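Local coordinates for protein - conserved hypothetical (Bacillus anthracis, PDB 4LES) that is of unknown function, a conserved hypothetical protein whose single chain folds into two packed antiparallel beta-sheets flanked by helices, at residues Lys68-Ala73 with Val90-Lys95; Phe112-Ala117 with Asn178-Ile183; Pro133-Val138 with Val195-Glu200; Glu116-Asn121 with Gly172-Gln177. All coordinates share one frame; numbering follows the deposited sequence.

Contacts 1, 2 and 4 are strand pairings of one four-stranded antiparallel sheet, ordered 69-79, 83-96, 110-121, 174-184. Contact 1 joins the first two strands. Contacts 2 and 4 join the last two, share E116 and A117, and have centres about 16 Å apart. Contacts 1 and 2 are stitched by V91 O to V114 N, a probable hydrogen bond of 2.8 Å. Contact 3 belongs to a second, three-stranded sheet packed against the first, its centre about 12 Å from that of contact 2. No active site is known. A phosphate, probably from the crystallisation liquor, lies about 3 Å from the E69 side chain; that of E116 is about 5 Å from a phosphate.

Contact 1: residues Lys68-Ala73 with Val90-Lys95; sequences KEKEYA and VVERDK
K70 and E92 face each other as an antiparallel hydrogen-bonded pair. K70 N donates to E92 O at 2.9 Å. E92 N donates back to K70 O at 2.8 Å, almost straight at 178°. Y72 and V90 repeat the exchange: Y72 N to V90 O and V90 N to Y72 O are both 2.8 Å. Beyond the strand end, D94 N reaches K68 O in a weak bond. The hydroxyl of Y72 and the carboxylate of E92 are bridged by water 1. This water lies at the ring edge of Y72, 2.6 Å from OH, and donates to E92 OE1 at 2.9 Å. The extended chain of E92, with CG anti to the backbone N (chi1 176°), carries the carboxylate out to it. On the other face E69 and R93 run side by side. E69 OE2 sits over a face of the guanidinium, 3.5 Å from R93 NH2, the planes 40° apart. Charge alone attracts, as no N-H points at the oxygen. The directed bond goes from R93 NE to K95 O, 2.9 Å and in the guanidinium plane. R93 also makes salt bridges to E158 and to a phosphate ion, probably from the crystallisation liquor; E71 makes one to R89. Directed bonds across this hairpin of 69-79 and 83-96 are thus backbone ones; side chains add a water bridge and a charge attraction on opposite faces.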
# COMPACT_ATOMS: atom_id res chain seq x y z
N LYS A 68 5.66 -6.99 17.14
CA LYS A 68 5.60 -7.57 15.83
C LYS A 68 5.08 -6.64 14.74
O LYS A 68 5.20 -6.94 13.55
CB LYS A 68 4.63 -8.76 15.92
CG LYS A 68 3.22 -8.32 16.33
CD LYS A 68 2.21 -9.44 16.51
CE LYS A 68 0.82 -8.82 16.66
NZ LYS A 68 -0.25 -9.75 17.11
N GLU A 69 4.49 -5.52 15.13
CA GLU A 69 3.86 -4.63 14.17
C GLU A 69 3.80 -3.20 14.72
O GLU A 69 3.59 -2.98 15.92
CB GLU A 69 2.47 -5.23 13.89
CG GLU A 69 1.55 -4.50 12.97
CD GLU A 69 0.28 -5.29 12.66
OE1 GLU A 69 -0.72 -4.69 12.26
OE2 GLU A 69 0.27 -6.52 12.85
N LYS A 70 4.07 -2.23 13.85
CA LYS A 70 4.01 -0.83 14.21
C LYS A 70 3.17 -0.13 13.15
O LYS A 70 3.43 -0.27 11.93
CB LYS A 70 5.40 -0.22 14.31
CG LYS A 70 5.35 1.23 14.78
CD LYS A 70 6.71 1.76 15.19
CE LYS A 70 6.59 3.23 15.55
NZ LYS A 70 7.91 3.88 15.62
N GLU A 71 2.16 0.61 13.60
CA GLU A 71 1.21 1.22 12.69
C GLU A 71 1.27 2.75 12.61
O GLU A 71 1.44 3.41 13.62
CB GLU A 71 -0.20 0.78 13.08
CG GLU A 71 -0.29 -0.72 13.31
CD GLU A 71 -1.70 -1.17 13.64
OE1 GLU A 71 -2.65 -0.41 13.27
OE2 GLU A 71 -1.87 -2.28 14.25
N TYR A 72 1.11 3.28 11.38
CA TYR A 72 1.12 4.73 11.10
C TYR A 72 -0.19 5.09 10.37
O TYR A 72 -0.37 4.75 9.18
CB TYR A 72 2.31 5.08 10.24
CG TYR A 72 3.62 4.72 10.84
CD1 TYR A 72 4.14 3.45 10.67
CD2 TYR A 72 4.34 5.63 11.57
CE1 TYR A 72 5.34 3.09 11.23
CE2 TYR A 72 5.56 5.28 12.15
CZ TYR A 72 6.05 4.00 11.99
OH TYR A 72 7.26 3.63 12.55
N ALA A 73 -1.12 5.69 11.09
CA ALA A 73 -2.41 6.08 10.52
C ALA A 73 -2.25 7.27 9.59
O ALA A 73 -1.47 8.16 9.87
CB ALA A 73 -3.42 6.42 11.61
N VAL A 90 -0.13 2.87 7.09
CA VAL A 90 1.10 2.23 6.68
C VAL A 90 1.45 1.34 7.86
O VAL A 90 1.38 1.79 9.00
CB VAL A 90 2.22 3.25 6.44
CG1 VAL A 90 3.53 2.54 6.19
CG2 VAL A 90 1.86 4.17 5.28
N VAL A 91 1.80 0.09 7.61
CA VAL A 91 2.11 -0.86 8.68
C VAL A 91 3.47 -1.51 8.48
O VAL A 91 3.78 -1.99 7.41
CB VAL A 91 1.07 -1.98 8.72
CG1 VAL A 91 1.37 -2.97 9.85
CG2 VAL A 91 -0.31 -1.37 8.92
N GLU A 92 4.27 -1.52 9.54
CA GLU A 92 5.59 -2.13 9.55
C GLU A 92 5.41 -3.45 10.25
O GLU A 92 5.00 -3.48 11.42
CB GLU A 92 6.57 -1.23 10.32
CG GLU A 92 7.96 -1.81 10.49
CD GLU A 92 8.88 -0.89 11.29
OE1 GLU A 92 8.40 0.06 11.93
OE2 GLU A 92 10.10 -1.15 11.28
N ARG A 93 5.71 -4.55 9.57
CA ARG A 93 5.54 -5.87 10.18
C ARG A 93 6.54 -6.93 9.79
O ARG A 93 7.24 -6.81 8.80
CB ARG A 93 4.11 -6.38 9.95
CG ARG A 93 3.61 -6.34 8.53
CD ARG A 93 2.08 -6.36 8.50
NE ARG A 93 1.54 -7.69 8.69
CZ ARG A 93 0.32 -7.97 9.13
NH1 ARG A 93 -0.05 -9.24 9.25
NH2 ARG A 93 -0.53 -7.02 9.49
N ASP A 94 6.58 -7.97 10.61
CA ASP A 94 7.50 -9.12 10.47
C ASP A 94 7.05 -10.21 9.49
O ASP A 94 7.83 -11.07 9.14
CB ASP A 94 7.68 -9.79 11.84
CG ASP A 94 6.35 -10.29 12.43
OD1 ASP A 94 5.26 -9.76 12.08
OD2 ASP A 94 6.38 -11.21 13.28
N LYS A 95 5.79 -10.19 9.07
CA LYS A 95 5.30 -11.21 8.15
C LYS A 95 3.93 -10.87 7.56
O LYS A 95 3.23 -9.96 8.05
CB LYS A 95 5.20 -12.56 8.86
CG LYS A 95 4.19 -12.57 9.99
CD LYS A 95 4.06 -13.93 10.68
CE LYS A 95 2.98 -13.84 11.75
NZ LYS A 95 2.76 -15.13 12.45
O HOH W 1 9.52 2.43 13.17

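Contact 2: residues Phe112-Ala117 with Asn178-Ile183; sequences FIVVEA and NKVYVI
The F112 ring has Y181 O at its edge, near its plane. V180 CG1 and V182 CG2 approach the same ring obliquely, V180 CG1 at 3.7 Å from CD1 and V182 CG2 at 3.6 Å from CE1. The Y181 ring is met at its edge too, by I113 O and by V115 CG2, the latter 3.7 Å from CE1. Y181 CG is anti to its own carbonyl carbon (chi1 -48°), and this leans the ring back towards the K179 end, where V115 of the partner strand meets it. The third flat group, the N178 amide, lies beside the E116 carboxylate with their planes 29° apart. N178 OD1 rests 3.2 Å from E116 CA and takes a weak bond from A117 N at 3.4 Å. Its ND2 is held by D156, and the E116 carboxylate by Y155 and R89. The backbones pair in antiparallel fashion, I113 with Y181 and V115 with K179, each by two hydrogen bonds. Y181 N to I113 O, for example, is 2.8 Å. I113 and I183 cross at about a right angle, CG1 to CG1 3.6 Å. Helix 149-158 packs on the face of F112, V114 and V180. Strand 135-139 of the second sheet packs on the face of I113, V115, K179 and Y181. Strand 83-96 continues the sheet beyond 112-117, so this pairing lies between a helix and the opposing sheet.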
# COMPACT_ATOMS: atom_id res chain seq x y z
N PHE A 112 8.43 -5.91 6.29
CA PHE A 112 7.45 -5.63 5.27
C PHE A 112 6.84 -4.29 5.64
O PHE A 112 6.49 -4.07 6.81
CB PHE A 112 6.33 -6.66 5.25
CG PHE A 112 6.73 -7.98 4.67
CD1 PHE A 112 7.09 -8.07 3.33
CD2 PHE A 112 6.68 -9.13 5.43
CE1 PHE A 112 7.44 -9.29 2.78
CE2 PHE A 112 7.04 -10.35 4.89
CZ PHE A 112 7.42 -10.43 3.57
N ILE A 113 6.76 -3.38 4.68
CA ILE A 113 6.07 -2.11 4.91
C ILE A 113 4.85 -2.21 4.03
O ILE A 113 4.98 -2.40 2.82
CB ILE A 113 6.89 -0.88 4.51
CG1 ILE A 113 8.20 -0.84 5.32
CG2 ILE A 113 6.11 0.41 4.76
CD1 ILE A 113 7.99 -0.81 6.83
N VAL A 114 3.67 -2.16 4.65
CA VAL A 114 2.41 -2.27 3.92
C VAL A 114 1.74 -0.91 3.85
O VAL A 114 1.56 -0.27 4.87
CB VAL A 114 1.42 -3.21 4.64
CG1 VAL A 114 0.11 -3.32 3.86
CG2 VAL A 114 2.04 -4.58 4.84
N VAL A 115 1.43 -0.44 2.66
CA VAL A 115 0.67 0.81 2.48
C VAL A 115 -0.75 0.39 2.06
O VAL A 115 -0.96 -0.15 0.97
CB VAL A 115 1.30 1.71 1.40
CG1 VAL A 115 0.48 2.96 1.18
CG2 VAL A 115 2.74 2.10 1.76
N GLU A 116 -1.73 0.59 2.93
CA GLU A 116 -3.13 0.29 2.62
C GLU A 116 -3.77 1.51 1.94
O GLU A 116 -3.82 2.59 2.50
CB GLU A 116 -3.91 -0.03 3.89
CG GLU A 116 -3.53 -1.36 4.51
CD GLU A 116 -4.38 -1.70 5.71
OE1 GLU A 116 -4.98 -0.77 6.31
OE2 GLU A 116 -4.44 -2.90 6.06
N ALA A 117 -4.28 1.30 0.75
CA ALA A 117 -4.87 2.36 -0.03
C ALA A 117 -6.02 1.85 -0.84
O ALA A 117 -6.17 0.64 -1.05
CB ALA A 117 -3.81 2.93 -0.97
N ASN A 178 -3.56 -2.19 -2.08
CA ASN A 178 -2.54 -2.39 -1.06
C ASN A 178 -1.17 -2.63 -1.68
O ASN A 178 -1.07 -3.37 -2.63
CB ASN A 178 -2.93 -3.57 -0.16
CG ASN A 178 -4.18 -3.26 0.65
OD1 ASN A 178 -4.43 -2.12 1.02
ND2 ASN A 178 -4.98 -4.26 0.90
N LYS A 179 -0.13 -1.97 -1.18
CA LYS A 179 1.23 -2.21 -1.67
C LYS A 179 2.03 -2.79 -0.52
O LYS A 179 1.85 -2.38 0.64
CB LYS A 179 1.93 -0.90 -2.03
CG LYS A 179 1.13 0.11 -2.81
CD LYS A 179 0.82 -0.37 -4.19
CE LYS A 179 0.34 0.83 -4.99
NZ LYS A 179 -0.42 0.44 -6.18
N VAL A 180 2.95 -3.70 -0.83
CA VAL A 180 3.81 -4.27 0.18
C VAL A 180 5.26 -4.20 -0.27
O VAL A 180 5.62 -4.69 -1.34
CB VAL A 180 3.42 -5.73 0.51
CG1 VAL A 180 4.32 -6.31 1.59
CG2 VAL A 180 1.96 -5.79 0.95
N TYR A 181 6.08 -3.57 0.57
CA TYR A 181 7.50 -3.41 0.28
C TYR A 181 8.37 -4.14 1.29
O TYR A 181 7.96 -4.39 2.42
CB TYR A 181 7.87 -1.92 0.29
CG TYR A 181 6.93 -1.05 -0.51
CD1 TYR A 181 5.76 -0.53 0.07
CD2 TYR A 181 7.18 -0.75 -1.84
CE1 TYR A 181 4.89 0.28 -0.65
CE2 TYR A 181 6.30 0.06 -2.57
CZ TYR A 181 5.16 0.56 -1.97
OH TYR A 181 4.29 1.37 -2.69
N VAL A 182 9.56 -4.53 0.85
CA VAL A 182 10.52 -5.17 1.73
C VAL A 182 11.61 -4.11 1.94
O VAL A 182 12.30 -3.75 1.01
CB VAL A 182 11.08 -6.47 1.13
CG1 VAL A 182 12.23 -7.01 1.97
CG2 VAL A 182 9.97 -7.51 1.03
N ILE A 183 11.73 -3.61 3.16
CA ILE A 183 12.64 -2.53 3.47
C ILE A 183 13.61 -2.88 4.58
O ILE A 183 13.27 -3.67 5.47
CB ILE A 183 11.84 -1.28 3.92
CG1 ILE A 183 10.82 -0.88 2.87
CG2 ILE A 183 12.75 -0.10 4.22
CD1 ILE A 183 11.45 -0.44 1.55

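Contact 3: residues Pro133-Val138 with Val195-Glu200; sequences PSVDLV and VVVNNE
V196 overlaps V138, two residues along from its paired neighbour D136, with CG2 to CG2 at 3.6 Å. On the other face V135 CG1 touches V195 CG1 at 3.7 Å, again diagonally. The CG1 of each stands anti to its backbone N (chi1 176° and 173°), which turns these two methyls towards each other. The backbones run antiparallel. D136 and V196 exchange two hydrogen bonds, V196 N to D136 O being 2.8 Å. N198 N then donates to S134 O, also at 2.8 Å. Past V197 a type I' beta turn forms the hairpin to 201-204. N198 and N199 both adopt left-handed backbone angles, and E200 N closes the turn on V197 O at 2.8 Å. Waters add further links between the turn and 133-138. Water 2 lies 2.6 Å from S134 OG and accepts from N199 N. Water 3 accepts from S134 N and donates to N198 OD1 at 2.8 Å. N198 ND2 donates to E200 OE2, so both ends of this amide are engaged. P133 CB lies against the same amide. Strand 193-197 is the middle strand of its three-stranded sheet, between 135-139 and 201-204. The face of V135 and L137 turns to the other sheet, where V135 meets V115 and K179, L137 meets I113 and Y181, and V195 meets V90 of strand 83-96.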
# COMPACT_ATOMS: atom_id res chain seq x y z
N PRO A 133 -4.23 6.10 -9.88
CA PRO A 133 -3.01 6.81 -9.58
C PRO A 133 -1.98 5.99 -8.83
O PRO A 133 -2.32 5.13 -8.04
CB PRO A 133 -3.50 7.96 -8.70
CG PRO A 133 -4.91 8.19 -9.10
CD PRO A 133 -5.43 6.81 -9.40
N SER A 134 -0.72 6.31 -9.06
CA SER A 134 0.37 5.68 -8.35
C SER A 134 0.34 6.05 -6.85
O SER A 134 -0.02 7.18 -6.47
CB SER A 134 1.69 6.19 -8.91
OG SER A 134 1.78 7.60 -8.75
N VAL A 135 0.69 5.09 -6.01
CA VAL A 135 0.81 5.30 -4.57
C VAL A 135 2.15 4.67 -4.26
O VAL A 135 2.29 3.46 -4.37
CB VAL A 135 -0.32 4.63 -3.76
CG1 VAL A 135 -0.08 4.81 -2.27
CG2 VAL A 135 -1.69 5.18 -4.14
N ASP A 136 3.14 5.47 -3.89
CA ASP A 136 4.48 4.96 -3.61
C ASP A 136 5.03 5.34 -2.25
O ASP A 136 4.78 6.42 -1.75
CB ASP A 136 5.46 5.49 -4.61
CG ASP A 136 5.14 5.05 -6.02
OD1 ASP A 136 4.86 3.86 -6.26
OD2 ASP A 136 5.19 5.92 -6.88
N LEU A 137 5.78 4.40 -1.69
CA LEU A 137 6.50 4.59 -0.47
C LEU A 137 7.79 5.27 -0.88
O LEU A 137 8.49 4.77 -1.77
CB LEU A 137 6.81 3.26 0.18
CG LEU A 137 7.66 3.36 1.44
CD1 LEU A 137 6.84 3.97 2.58
CD2 LEU A 137 8.16 1.98 1.80
N VAL A 138 8.11 6.39 -0.24
CA VAL A 138 9.30 7.16 -0.59
C VAL A 138 10.09 7.53 0.64
O VAL A 138 9.50 7.87 1.68
CB VAL A 138 8.93 8.44 -1.34
CG1 VAL A 138 10.17 9.19 -1.82
CG2 VAL A 138 8.04 8.11 -2.52
N VAL A 195 4.44 8.89 1.86
CA VAL A 195 3.63 8.23 0.84
C VAL A 195 3.33 9.30 -0.21
O VAL A 195 2.84 10.39 0.12
CB VAL A 195 2.34 7.62 1.39
CG1 VAL A 195 1.50 7.11 0.23
CG2 VAL A 195 2.66 6.46 2.34
N VAL A 196 3.69 9.01 -1.47
CA VAL A 196 3.45 9.95 -2.57
C VAL A 196 2.31 9.43 -3.46
O VAL A 196 2.34 8.29 -3.95
CB VAL A 196 4.73 10.23 -3.41
CG1 VAL A 196 4.41 11.11 -4.60
CG2 VAL A 196 5.78 10.89 -2.53
N VAL A 197 1.32 10.28 -3.65
CA VAL A 197 0.16 9.93 -4.42
C VAL A 197 0.08 10.72 -5.74
O VAL A 197 0.08 11.97 -5.75
CB VAL A 197 -1.13 10.11 -3.60
CG1 VAL A 197 -2.36 9.83 -4.45
CG2 VAL A 197 -1.12 9.17 -2.38
N ASN A 198 0.07 9.96 -6.82
CA ASN A 198 -0.04 10.47 -8.18
C ASN A 198 1.06 11.45 -8.50
O ASN A 198 0.85 12.34 -9.30
CB ASN A 198 -1.39 11.17 -8.33
CG ASN A 198 -1.77 11.34 -9.77
OD1 ASN A 198 -1.54 10.46 -10.59
ND2 ASN A 198 -2.35 12.47 -10.10
N ASN A 199 2.21 11.29 -7.86
CA ASN A 199 3.33 12.24 -7.95
C ASN A 199 2.85 13.66 -7.73
O ASN A 199 3.40 14.59 -8.27
CB ASN A 199 4.05 12.08 -9.29
CG ASN A 199 4.83 10.79 -9.36
OD1 ASN A 199 5.74 10.56 -8.56
ND2 ASN A 199 4.48 9.93 -10.31
N GLU A 200 1.81 13.81 -6.93
CA GLU A 200 1.13 15.08 -6.73
C GLU A 200 0.99 15.46 -5.25
O GLU A 200 0.95 16.64 -4.93
CB GLU A 200 -0.26 14.92 -7.34
CG GLU A 200 -1.09 16.18 -7.46
CD GLU A 200 -2.41 15.92 -8.15
OE1 GLU A 200 -3.12 16.90 -8.41
OE2 GLU A 200 -2.76 14.77 -8.45
O HOH W 2 3.05 8.61 -6.70
O HOH W 3 -0.08 8.21 -11.22
O HOH W 4 5.83 8.26 -6.56

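Contact 4: residues Glu116-Asn121 with Gly172-Gln177; sequences EAEGKN and GEVKRQ
G119 and K175 form an antiparallel hydrogen-bonded pair, G119 N to K175 O 2.9 Å and K175 N to G119 O 2.8 Å, with the short strand axes at 157°. E118 with R176 and K120 with V174 are the non-hydrogen-bonded pairs on either side. R176 folds back towards A117, its chain bent at chi2 and chi3. Its NE donates to A117 O at 3.3 Å, with the oxygen in the guanidinium plane. Q177 N donates to the same oxygen at 2.8 Å. The two donors come from opposite faces of that carbonyl, neither on a lone pair, and clasp it between them. E118 OE1 lies 3.4 Å from R176 NE but well out of the guanidinium plane, so only charge links them. The carboxylate and guanidinium planes stand 72° apart. K88 is a second salt-bridge partner of E118 OE1. R176 NH2 rests against E116 CB at 3.4 Å. Strand 174-184 is interrupted by a bulge or short loop at Q177-N178, and 174-176 is its first part. The whole strand is an edge of the four-stranded antiparallel sheet, with 83-96 on the other side of 110-121. The aliphatic chain of K120 crosses V174, its CG 3.8 Å from V174 CG2. At the far end N121 N donates to E173 O, and G172 N to N121 O at 2.9 Å. The N121 side chain is held by T123, E125 and L169. Q177 OE1 is buried near G119 and has no hydrogen-bond partner in the model, while Q177 NE2 bonds weakly to P133 O.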
# COMPACT_ATOMS: atom_id res chain seq x y z
N GLU A 116 -1.73 0.59 2.93
CA GLU A 116 -3.13 0.29 2.62
C GLU A 116 -3.77 1.51 1.94
O GLU A 116 -3.82 2.59 2.50
CB GLU A 116 -3.91 -0.03 3.89
CG GLU A 116 -3.53 -1.36 4.51
CD GLU A 116 -4.38 -1.70 5.71
OE1 GLU A 116 -4.98 -0.77 6.31
OE2 GLU A 116 -4.44 -2.90 6.06
N ALA A 117 -4.28 1.30 0.75
CA ALA A 117 -4.87 2.36 -0.03
C ALA A 117 -6.02 1.85 -0.84
O ALA A 117 -6.17 0.64 -1.05
CB ALA A 117 -3.81 2.93 -0.97
N GLU A 118 -6.84 2.77 -1.32
CA GLU A 118 -7.93 2.40 -2.21
C GLU A 118 -8.29 3.55 -3.15
O GLU A 118 -8.01 4.70 -2.85
CB GLU A 118 -9.13 1.91 -1.40
CG GLU A 118 -9.69 2.91 -0.42
CD GLU A 118 -10.80 2.29 0.44
OE1 GLU A 118 -10.66 1.10 0.80
OE2 GLU A 118 -11.78 2.99 0.75
N GLY A 119 -8.86 3.23 -4.31
CA GLY A 119 -9.22 4.25 -5.29
C GLY A 119 -10.68 4.13 -5.65
O GLY A 119 -11.19 3.04 -5.80
N LYS A 120 -11.34 5.27 -5.80
CA LYS A 120 -12.74 5.34 -6.15
C LYS A 120 -12.88 6.11 -7.46
O LYS A 120 -12.35 7.20 -7.60
CB LYS A 120 -13.50 6.08 -5.04
CG LYS A 120 -15.01 6.17 -5.16
CD LYS A 120 -15.55 6.89 -3.92
CE LYS A 120 -16.98 6.53 -3.55
NZ LYS A 120 -18.01 7.17 -4.40
N ASN A 121 -13.57 5.53 -8.42
CA ASN A 121 -13.80 6.17 -9.69
C ASN A 121 -14.82 7.25 -9.41
O ASN A 121 -15.94 6.94 -9.03
CB ASN A 121 -14.35 5.16 -10.71
CG ASN A 121 -14.75 5.79 -12.05
OD1 ASN A 121 -14.59 7.00 -12.28
ND2 ASN A 121 -15.29 4.96 -12.93
N GLY A 172 -18.25 5.31 -9.41
CA GLY A 172 -18.50 5.25 -7.96
C GLY A 172 -17.94 4.01 -7.28
O GLY A 172 -18.02 3.88 -6.06
N GLU A 173 -17.35 3.10 -8.06
CA GLU A 173 -16.80 1.86 -7.52
C GLU A 173 -15.43 2.09 -6.86
O GLU A 173 -14.64 2.92 -7.31
CB GLU A 173 -16.71 0.79 -8.61
CG GLU A 173 -16.40 -0.60 -8.07
CD GLU A 173 -16.12 -1.64 -9.15
OE1 GLU A 173 -16.64 -1.52 -10.29
OE2 GLU A 173 -15.37 -2.60 -8.83
N VAL A 174 -15.16 1.35 -5.79
CA VAL A 174 -13.91 1.47 -5.05
C VAL A 174 -13.08 0.20 -5.23
O VAL A 174 -13.60 -0.90 -5.20
CB VAL A 174 -14.16 1.69 -3.56
CG1 VAL A 174 -12.85 1.91 -2.83
CG2 VAL A 174 -15.08 2.88 -3.32
N LYS A 175 -11.78 0.36 -5.40
CA LYS A 175 -10.87 -0.76 -5.59
C LYS A 175 -9.67 -0.67 -4.64
O LYS A 175 -8.96 0.34 -4.63
CB LYS A 175 -10.44 -0.80 -7.05
CG LYS A 175 -9.10 -1.45 -7.37
CD LYS A 175 -9.01 -2.94 -7.02
CE LYS A 175 -7.64 -3.48 -7.45
NZ LYS A 175 -7.11 -4.60 -6.63
N ARG A 176 -9.46 -1.72 -3.85
CA ARG A 176 -8.33 -1.76 -2.93
C ARG A 176 -7.04 -1.78 -3.71
O ARG A 176 -6.97 -2.37 -4.77
CB ARG A 176 -8.36 -2.99 -2.02
CG ARG A 176 -9.46 -3.02 -0.96
CD ARG A 176 -9.53 -1.77 -0.08
NE ARG A 176 -8.24 -1.33 0.52
CZ ARG A 176 -7.81 -1.59 1.76
NH1 ARG A 176 -8.53 -2.31 2.62
NH2 ARG A 176 -6.64 -1.13 2.15
N GLN A 177 -6.02 -1.10 -3.21
CA GLN A 177 -4.71 -1.06 -3.86
C GLN A 177 -3.61 -1.07 -2.79
O GLN A 177 -2.86 -0.10 -2.60
CB GLN A 177 -4.54 0.08 -4.93
CG GLN A 177 -5.08 1.49 -4.63
CD GLN A 177 -4.73 2.56 -5.70
OE1 GLN A 177 -5.50 3.50 -5.96
NE2 GLN A 177 -3.56 2.42 -6.32